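Local coordinates for glycoside hydrolase family protein (Novosphingobium sp. PP1Y, PDB 6Q2F) that acts as an alpha-L-rhamnosidase, probably releasing terminal alpha-L-rhamnose from glycosides, and carries a bound sodium ion, at residues H60-N65 / P690-A695; T884-G889 / Q915-H920; K238-A243 / I366-F371. One frame throughout, in Å; residues are numbered along the deposited sequence.

Interaction 1 of 3, residues H60-N65 / P690-A695; sequences HWMNGN and PGLSLA
Met62 and Leu694 mark the closest approach of the two backbones, with CA atoms 7.0 Å apart, and no hydrogen bond crosses between the end of strand 56-62, which runs into a type I' turn from Met62 to Asn65, and segment 690-695. Side chains do the joining. Leu694, at the centre of an inverse gamma turn, has its CG anti to the backbone N (chi1 167°) and divides two methyls between two partners. CD2 lies over one face of the His60 ring, 4.0 Å from its centroid in a CH-pi contact, while CD1 meets SE of the selenomethionine Met62 at 3.8 Å. Strand 56-62 belongs to a closed ring of eight parallel strands, a (beta/alpha)8 barrel, and His60 lies at its C-terminal end, its side chain about 9 Å from the bound sodium ion; Phe89 stacks on its ring. Farther along, Leu692 CD1 rests on Asn65 CB at 3.6 Å. Asn65 N and Asn65 ND2 grip Met62 O from opposite faces of its plane, the ND2 bond being bent (3.1 Å, 138°). The amide also bonds Pro96 O and Ile98 N. Alanine at this position would probably leave Met62 O with one donor fewer and both loop partners without their mate.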
loop_
_atom_site.group_PDB
_atom_site.type_symbol
_atom_site.label_atom_id
_atom_site.label_comp_id
_atom_site.label_asym_id
_atom_site.label_seq_id
_atom_site.Cartn_x
_atom_site.Cartn_y
_atom_site.Cartn_z
ATOM N N HIS A 60 18.547 -0.372 -5.896
ATOM C CA HIS A 60 18.853 1.009 -5.555
ATOM C C HIS A 60 20.322 1.319 -5.803
ATOM O O HIS A 60 21.201 0.572 -5.379
ATOM C CB HIS A 60 18.515 1.289 -4.093
ATOM C CG HIS A 60 17.047 1.290 -3.796
ATOM N ND1 HIS A 60 16.339 0.137 -3.531
ATOM C CD2 HIS A 60 16.161 2.311 -3.698
ATOM C CE1 HIS A 60 15.075 0.448 -3.297
ATOM N NE2 HIS A 60 14.942 1.759 -3.393
ATOM N N TRP A 61 20.582 2.426 -6.487
ATOM C CA TRP A 61 21.920 2.991 -6.601
ATOM C C TRP A 61 22.105 3.976 -5.450
ATOM O O TRP A 61 21.471 5.030 -5.429
ATOM C CB TRP A 61 22.097 3.691 -7.949
ATOM C CG TRP A 61 22.237 2.771 -9.121
ATOM C CD1 TRP A 61 22.121 1.421 -9.124
ATOM C CD2 TRP A 61 22.519 3.158 -10.471
ATOM N NE1 TRP A 61 22.311 0.929 -10.394
ATOM C CE2 TRP A 61 22.563 1.985 -11.238
ATOM C CE3 TRP A 61 22.721 4.395 -11.107
ATOM C CZ2 TRP A 61 22.834 1.999 -12.611
ATOM C CZ3 TRP A 61 23.000 4.404 -12.449
ATOM C CH2 TRP A 61 23.049 3.210 -13.193
HETATM N N MSE A 62 22.957 3.626 -4.490
HETATM C CA MSE A 62 23.043 4.370 -3.242
HETATM C C MSE A 62 23.996 5.577 -3.331
HETATM O O MSE A 62 25.207 5.411 -3.240
HETATM C CB MSE A 62 23.492 3.447 -2.097
HETATM C CG MSE A 62 22.529 2.311 -1.723
HETATM SE SE MSE A 62 20.674 2.872 -1.583
HETATM C CE MSE A 62 21.012 4.174 -0.168
ATOM N N ASN A 63 23.444 6.784 -3.513
ATOM C CA ASN A 63 24.203 8.027 -3.344
ATOM C C ASN A 63 25.441 8.066 -4.244
ATOM O O ASN A 63 26.541 8.397 -3.806
ATOM C CB ASN A 63 24.586 8.199 -1.866
ATOM C CG ASN A 63 25.044 9.608 -1.517
ATOM O OD1 ASN A 63 25.549 9.833 -0.418
ATOM N ND2 ASN A 63 24.848 10.565 -2.432
ATOM N N GLY A 64 25.264 7.728 -5.517
ATOM C CA GLY A 64 26.375 7.786 -6.447
ATOM C C GLY A 64 27.369 6.634 -6.353
ATOM O O GLY A 64 28.334 6.608 -7.132
ATOM N N ASN A 65 27.181 5.684 -5.432
ATOM C CA ASN A 65 28.071 4.524 -5.321
ATOM C C ASN A 65 27.748 3.534 -6.439
ATOM O O ASN A 65 26.990 2.576 -6.265
ATOM C CB ASN A 65 27.921 3.880 -3.951
ATOM C CG ASN A 65 28.660 4.648 -2.870
ATOM O OD1 ASN A 65 29.870 4.773 -2.924
ATOM N ND2 ASN A 65 27.931 5.156 -1.886
ATOM N N PRO A 690 29.366 -7.144 4.151
ATOM C CA PRO A 690 28.379 -7.288 3.083
ATOM C C PRO A 690 28.154 -5.996 2.306
ATOM O O PRO A 690 27.517 -6.037 1.263
ATOM C CB PRO A 690 27.107 -7.694 3.833
ATOM C CG PRO A 690 27.276 -7.088 5.179
ATOM C CD PRO A 690 28.744 -7.210 5.481
ATOM N N GLY A 691 28.684 -4.875 2.795
ATOM C CA GLY A 691 28.686 -3.661 1.994
ATOM C C GLY A 691 27.499 -2.726 2.167
ATOM O O GLY A 691 26.978 -2.566 3.272
ATOM N N LEU A 692 27.081 -2.071 1.082
ATOM C CA LEU A 692 26.040 -1.054 1.167
ATOM C C LEU A 692 24.665 -1.663 1.420
ATOM O O LEU A 692 24.391 -2.809 1.057
ATOM C CB LEU A 692 25.977 -0.256 -0.119
ATOM C CG LEU A 692 27.205 0.519 -0.551
ATOM C CD1 LEU A 692 26.870 1.160 -1.888
ATOM C CD2 LEU A 692 27.576 1.536 0.475
ATOM N N SER A 693 23.808 -0.864 2.042
ATOM C CA SER A 693 22.438 -1.242 2.342
ATOM C C SER A 693 21.605 0.011 2.123
ATOM O O SER A 693 22.133 1.121 2.202
ATOM C CB SER A 693 22.312 -1.722 3.786
ATOM O OG SER A 693 22.694 -0.704 4.697
ATOM N N LEU A 694 20.311 -0.132 1.920
ATOM C CA LEU A 694 19.445 1.016 1.741
ATOM C C LEU A 694 19.080 1.522 3.106
ATOM O O LEU A 694 18.065 1.210 3.622
ATOM C CB LEU A 694 18.187 0.616 0.987
ATOM C CG LEU A 694 17.033 1.605 0.974
ATOM C CD1 LEU A 694 17.386 2.874 0.257
ATOM C CD2 LEU A 694 15.757 1.031 0.418
ATOM N N ALA A 695 19.962 2.298 3.687
ATOM C CA ALA A 695 19.781 2.827 5.014
ATOM C C ALA A 695 19.544 1.710 6.032
ATOM O O ALA A 695 20.261 0.784 6.068
ATOM C CB ALA A 695 18.708 3.883 5.046
#

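Interaction 2 of 3, residues T884-G889 / Q915-H920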
loop_
_atom_site.group_PDB
_atom_site.type_symbol
_atom_site.label_atom_id
_atom_site.label_comp_id
_atom_site.label_asym_id
_atom_site.label_seq_id
_atom_site.Cartn_x
_atom_site.Cartn_y
_atom_site.Cartn_z
ATOM N N THR A 884 -11.832 -30.005 7.410
ATOM C CA THR A 884 -12.044 -30.514 8.756
ATOM C C THR A 884 -10.748 -31.128 9.269
ATOM O O THR A 884 -9.828 -31.406 8.497
ATOM C CB THR A 884 -13.165 -31.562 8.802
ATOM O OG1 THR A 884 -12.767 -32.725 8.074
ATOM C CG2 THR A 884 -14.434 -31.004 8.167
ATOM N N GLY A 885 -10.700 -31.354 10.580
ATOM C CA GLY A 885 -9.592 -32.042 11.218
ATOM C C GLY A 885 -8.502 -31.165 11.799
ATOM O O GLY A 885 -7.487 -31.696 12.248
ATOM N N ALA A 886 -8.673 -29.847 11.795
ATOM C CA ALA A 886 -7.739 -28.930 12.424
ATOM C C ALA A 886 -8.378 -28.321 13.660
ATOM O O ALA A 886 -9.600 -28.318 13.812
ATOM C CB ALA A 886 -7.321 -27.799 11.461
ATOM N N ASP A 887 -7.531 -27.767 14.526
ATOM C CA ASP A 887 -8.008 -27.061 15.708
ATOM C C ASP A 887 -8.827 -25.836 15.310
ATOM O O ASP A 887 -8.811 -25.383 14.163
ATOM C CB ASP A 887 -6.839 -26.638 16.592
ATOM C CG ASP A 887 -6.159 -27.814 17.256
ATOM O OD1 ASP A 887 -6.846 -28.545 18.006
ATOM O OD2 ASP A 887 -4.940 -28.005 17.030
ATOM N N ALA A 888 -9.573 -25.303 16.276
ATOM C CA ALA A 888 -10.264 -24.047 16.038
ATOM C C ALA A 888 -9.243 -22.923 15.956
ATOM O O ALA A 888 -8.189 -22.965 16.598
ATOM C CB ALA A 888 -11.290 -23.764 17.137
ATOM N N GLY A 889 -9.554 -21.918 15.139
ATOM C CA GLY A 889 -8.637 -20.823 14.883
ATOM C C GLY A 889 -7.548 -21.114 13.875
ATOM O O GLY A 889 -6.805 -20.194 13.510
ATOM N N GLN A 915 -0.637 -29.680 10.482
ATOM C CA GLN A 915 -2.051 -30.027 10.454
ATOM C C GLN A 915 -2.261 -31.254 9.583
ATOM O O GLN A 915 -1.605 -31.419 8.549
ATOM C CB GLN A 915 -2.911 -28.861 9.916
ATOM C CG GLN A 915 -2.637 -27.527 10.598
ATOM C CD GLN A 915 -3.068 -27.534 12.052
ATOM O OE1 GLN A 915 -4.160 -27.992 12.388
ATOM N NE2 GLN A 915 -2.201 -27.031 12.929
ATOM N N SER A 916 -3.186 -32.108 10.015
ATOM C CA SER A 916 -3.699 -33.232 9.239
ATOM C C SER A 916 -5.178 -32.960 9.024
ATOM O O SER A 916 -5.973 -33.091 9.958
ATOM C CB SER A 916 -3.497 -34.566 9.967
ATOM O OG SER A 916 -2.134 -34.940 9.978
ATOM N N ILE A 917 -5.550 -32.570 7.810
ATOM C CA ILE A 917 -6.921 -32.160 7.549
ATOM C C ILE A 917 -7.542 -33.068 6.497
ATOM O O ILE A 917 -6.864 -33.834 5.813
ATOM C CB ILE A 917 -7.013 -30.692 7.094
ATOM C CG1 ILE A 917 -6.301 -30.516 5.751
ATOM C CG2 ILE A 917 -6.430 -29.759 8.148
ATOM C CD1 ILE A 917 -6.416 -29.084 5.165
ATOM N N GLU A 918 -8.860 -32.954 6.364
ATOM C CA GLU A 918 -9.570 -33.414 5.180
ATOM C C GLU A 918 -10.004 -32.164 4.433
ATOM O O GLU A 918 -10.780 -31.359 4.962
ATOM C CB GLU A 918 -10.766 -34.305 5.535
ATOM C CG GLU A 918 -10.378 -35.687 6.078
ATOM C CD GLU A 918 -11.168 -36.823 5.432
ATOM O OE1 GLU A 918 -12.420 -36.805 5.482
ATOM O OE2 GLU A 918 -10.526 -37.728 4.857
ATOM N N ALA A 919 -9.470 -31.984 3.229
ATOM C CA ALA A 919 -9.678 -30.766 2.457
ATOM C C ALA A 919 -10.779 -31.002 1.431
ATOM O O ALA A 919 -10.750 -32.009 0.713
ATOM C CB ALA A 919 -8.388 -30.331 1.761
ATOM N N HIS A 920 -11.748 -30.077 1.378
ATOM C CA HIS A 920 -12.925 -30.166 0.509
ATOM C C HIS A 920 -12.822 -29.108 -0.575
ATOM O O HIS A 920 -12.774 -27.915 -0.268
ATOM C CB HIS A 920 -14.228 -29.954 1.289
ATOM C CG HIS A 920 -14.508 -31.017 2.307
ATOM N ND1 HIS A 920 -15.656 -31.784 2.289
ATOM C CD2 HIS A 920 -13.785 -31.444 3.371
ATOM C CE1 HIS A 920 -15.622 -32.644 3.292
ATOM N NE2 HIS A 920 -14.507 -32.447 3.974
HETATM O O HOH W 1 -14.194 -34.098 6.252
HETATM O O HOH W 2 -4.613 -31.245 12.218
#
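Thr884 and Glu918 form an antiparallel hydrogen-bonded pair in which both backbone groups of each residue are used: Thr884 N donates to Glu918 O at 3.0 Å, and Glu918 N to Thr884 O at 2.8 Å, each with an angle of 160° at the hydrogen. Their side chains share one face of the sheet, where OG1 of Thr884 touches Glu918 CB. With chi1 at 66°, OG1 sits between the backbone N and the carbonyl carbon and binds a water at 2.7 Å. The same water lies in the plane of the His920 ring and meets its NE2 at 2.8 Å, with a weaker bond to Glu918 OE1; ND1 across the ring is satisfied by Glu949. One residue on, direct pairing fails. Gly885 O and Ser916 O are both acceptors, and a second water steps in, accepting a hydrogen bond from Ser916 N at 2.8 Å and probably donating to Gly885 O. Ser916 OG has a weak bond to His955, and Gln915 NE2 donates to Ala913 O. Beyond Gly885, Ala886 CB packs on Ile917 CG2 at 4.0 Å. Strand 881-884, which pairs with 915-921 alone in this large antiparallel sheet, thus parts from it after Thr884, and water fills the next step.

Interaction 3 of 3, residues K238-A243 / I366-F371; sequences KALVDA and IMVGQF
Leu240 carries most of the contact between segments 238-243 and 366-371, and its backbone carbonyl gathers the polar part. Phe371 N donates to Leu240 O in a weak hydrogen bond of 3.3 Å, and Gln370 CA adds a CA-H...O contact to the same oxygen at 3.5 Å. Gln370 CG lies 3.4 Å from Leu240 O: with CG anti to the backbone N (chi1 -178°), the extended side chain passes this carbonyl before its amide reaches Glu372. The apolar part belongs to the other end of Leu240. Its side chain runs alongside that of Phe371 in the same direction, so that CD2 of Leu240 touches Phe371 CB at 3.8 Å and Val368 CG1 at 4.2 Å; Leu261 and Leu263 of strand 260-265 pack against both Leu240 and Phe371. The one salt bridge lies within segment 238-243, where Lys238 NZ meets Asp242 OD2 at 2.8 Å and so ties the 3-10 turn to the chain that follows it. Strand 366-374 is itself irregular here, since Gly369 and Gln370 together sit opposite Phe277, a classic bulge. Leu240 of the 3-10 turn thus plugs between two antiparallel sheets, one containing 366-374 and the other 260-265, whose strand orders are consistent with a jelly-roll beta sandwich of the galactose-binding type.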
loop_
_atom_site.group_PDB
_atom_site.type_symbol
_atom_site.label_atom_id
_atom_site.label_comp_id
_atom_site.label_asym_id
_atom_site.label_seq_id
_atom_site.Cartn_x
_atom_site.Cartn_y
_atom_site.Cartn_z
ATOM N N LYS A 238 -5.078 39.789 20.893
ATOM C CA LYS A 238 -5.334 40.206 19.518
ATOM C C LYS A 238 -4.549 39.356 18.528
ATOM O O LYS A 238 -4.972 39.193 17.380
ATOM C CB LYS A 238 -5.007 41.697 19.357
ATOM C CG LYS A 238 -3.515 42.030 19.270
ATOM C CD LYS A 238 -3.043 42.139 17.816
ATOM C CE LYS A 238 -1.599 41.670 17.651
ATOM N NZ LYS A 238 -1.216 41.555 16.209
ATOM N N ALA A 239 -3.415 38.796 18.956
ATOM C CA ALA A 239 -2.618 37.929 18.096
ATOM C C ALA A 239 -3.306 36.606 17.789
ATOM O O ALA A 239 -2.842 35.882 16.904
ATOM C CB ALA A 239 -1.250 37.660 18.728
ATOM N N LEU A 240 -4.394 36.273 18.485
ATOM C CA LEU A 240 -5.121 35.053 18.154
ATOM C C LEU A 240 -5.950 35.213 16.878
ATOM O O LEU A 240 -6.189 34.215 16.183
ATOM C CB LEU A 240 -6.004 34.638 19.331
ATOM C CG LEU A 240 -5.256 34.303 20.630
ATOM C CD1 LEU A 240 -6.180 34.335 21.842
ATOM C CD2 LEU A 240 -4.574 32.944 20.489
ATOM N N VAL A 241 -6.398 36.439 16.558
ATOM C CA VAL A 241 -7.083 36.750 15.302
ATOM C C VAL A 241 -6.118 37.396 14.323
ATOM O O VAL A 241 -6.537 37.977 13.316
ATOM C CB VAL A 241 -8.274 37.698 15.515
ATOM C CG1 VAL A 241 -8.878 38.090 14.168
ATOM C CG2 VAL A 241 -9.323 37.103 16.477
ATOM N N ASP A 242 -4.826 37.332 14.619
ATOM C CA ASP A 242 -3.865 38.018 13.776
ATOM C C ASP A 242 -3.989 37.529 12.335
ATOM O O ASP A 242 -4.463 36.421 12.061
ATOM C CB ASP A 242 -2.451 37.782 14.294
ATOM C CG ASP A 242 -1.673 39.061 14.433
ATOM O OD1 ASP A 242 -2.132 40.097 13.898
ATOM O OD2 ASP A 242 -0.601 39.025 15.070
ATOM N N ALA A 243 -3.571 38.385 11.401
ATOM C CA ALA A 243 -3.395 37.944 10.022
ATOM C C ALA A 243 -2.462 36.743 9.928
ATOM O O ALA A 243 -2.533 35.993 8.947
ATOM C CB ALA A 243 -2.858 39.099 9.167
ATOM N N ILE A 366 4.874 25.820 23.756
ATOM C CA ILE A 366 3.614 25.523 23.122
ATOM C C ILE A 366 2.930 26.798 22.673
ATOM O O ILE A 366 2.318 27.481 23.448
ATOM C CB ILE A 366 2.731 24.792 24.115
ATOM C CG1 ILE A 366 3.412 23.551 24.609
ATOM C CG2 ILE A 366 1.441 24.431 23.456
ATOM C CD1 ILE A 366 3.749 22.605 23.493
HETATM N N MSE A 367 3.055 27.117 21.404
HETATM C CA MSE A 367 2.458 28.303 20.888
HETATM C C MSE A 367 1.163 27.963 20.240
HETATM O O MSE A 367 1.086 26.933 19.582
HETATM C CB MSE A 367 3.505 28.874 19.939
HETATM C CG MSE A 367 2.970 29.474 18.653
HETATM SE SE MSE A 367 3.274 31.396 18.577
HETATM C CE MSE A 367 4.786 31.348 17.345
ATOM N N VAL A 368 0.158 28.803 20.421
ATOM C CA VAL A 368 -1.132 28.646 19.808
ATOM C C VAL A 368 -1.168 29.801 18.840
ATOM O O VAL A 368 -1.228 30.925 19.238
ATOM C CB VAL A 368 -2.256 28.744 20.795
ATOM C CG1 VAL A 368 -3.574 28.898 20.083
ATOM C CG2 VAL A 368 -2.274 27.514 21.655
ATOM N N GLY A 369 -1.102 29.513 17.554
ATOM C CA GLY A 369 -1.049 30.554 16.548
ATOM C C GLY A 369 -2.374 31.246 16.292
ATOM O O GLY A 369 -2.410 32.458 16.084
ATOM N N GLN A 370 -3.469 30.492 16.300
ATOM C CA GLN A 370 -4.792 31.043 16.070
ATOM C C GLN A 370 -5.782 30.395 17.023
ATOM O O GLN A 370 -5.753 29.178 17.230
ATOM C CB GLN A 370 -5.254 30.817 14.624
ATOM C CG GLN A 370 -6.624 31.411 14.308
ATOM C CD GLN A 370 -7.108 31.040 12.918
ATOM O OE1 GLN A 370 -6.659 30.058 12.344
ATOM N NE2 GLN A 370 -8.020 31.831 12.369
ATOM N N PHE A 371 -6.666 31.217 17.587
ATOM C CA PHE A 371 -7.777 30.718 18.396
ATOM C C PHE A 371 -8.890 31.752 18.263
ATOM O O PHE A 371 -8.864 32.784 18.941
ATOM C CB PHE A 371 -7.370 30.506 19.848
ATOM C CG PHE A 371 -8.455 29.914 20.703
ATOM C CD1 PHE A 371 -9.528 29.241 20.134
ATOM C CD2 PHE A 371 -8.406 30.036 22.079
ATOM C CE1 PHE A 371 -10.528 28.696 20.922
ATOM C CE2 PHE A 371 -9.408 29.492 22.872
ATOM C CZ PHE A 371 -10.468 28.825 22.291
#

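Overall arrangement
The three contacts hold different elements in different parts of one large chain, none touching another. Interactions 1 and 3 are buried, whereas interaction 2 is only partly so, and chemistry follows place. At the barrel end, interaction 1 relies on methyl, selenium and ring contacts without a hydrogen bond between segments. Interaction 3, in a beta sandwich about 46 Å away between centres, is also mainly apolar but adds one weak backbone bond. Interaction 2, at a sheet edge, depends on strand pairing and bridging water. Interactions 2 and 3 lie on opposite sides of the chain's centre, about 64 Å apart between centres; interaction 3 falls, in sequence, between the two segments of interaction 1.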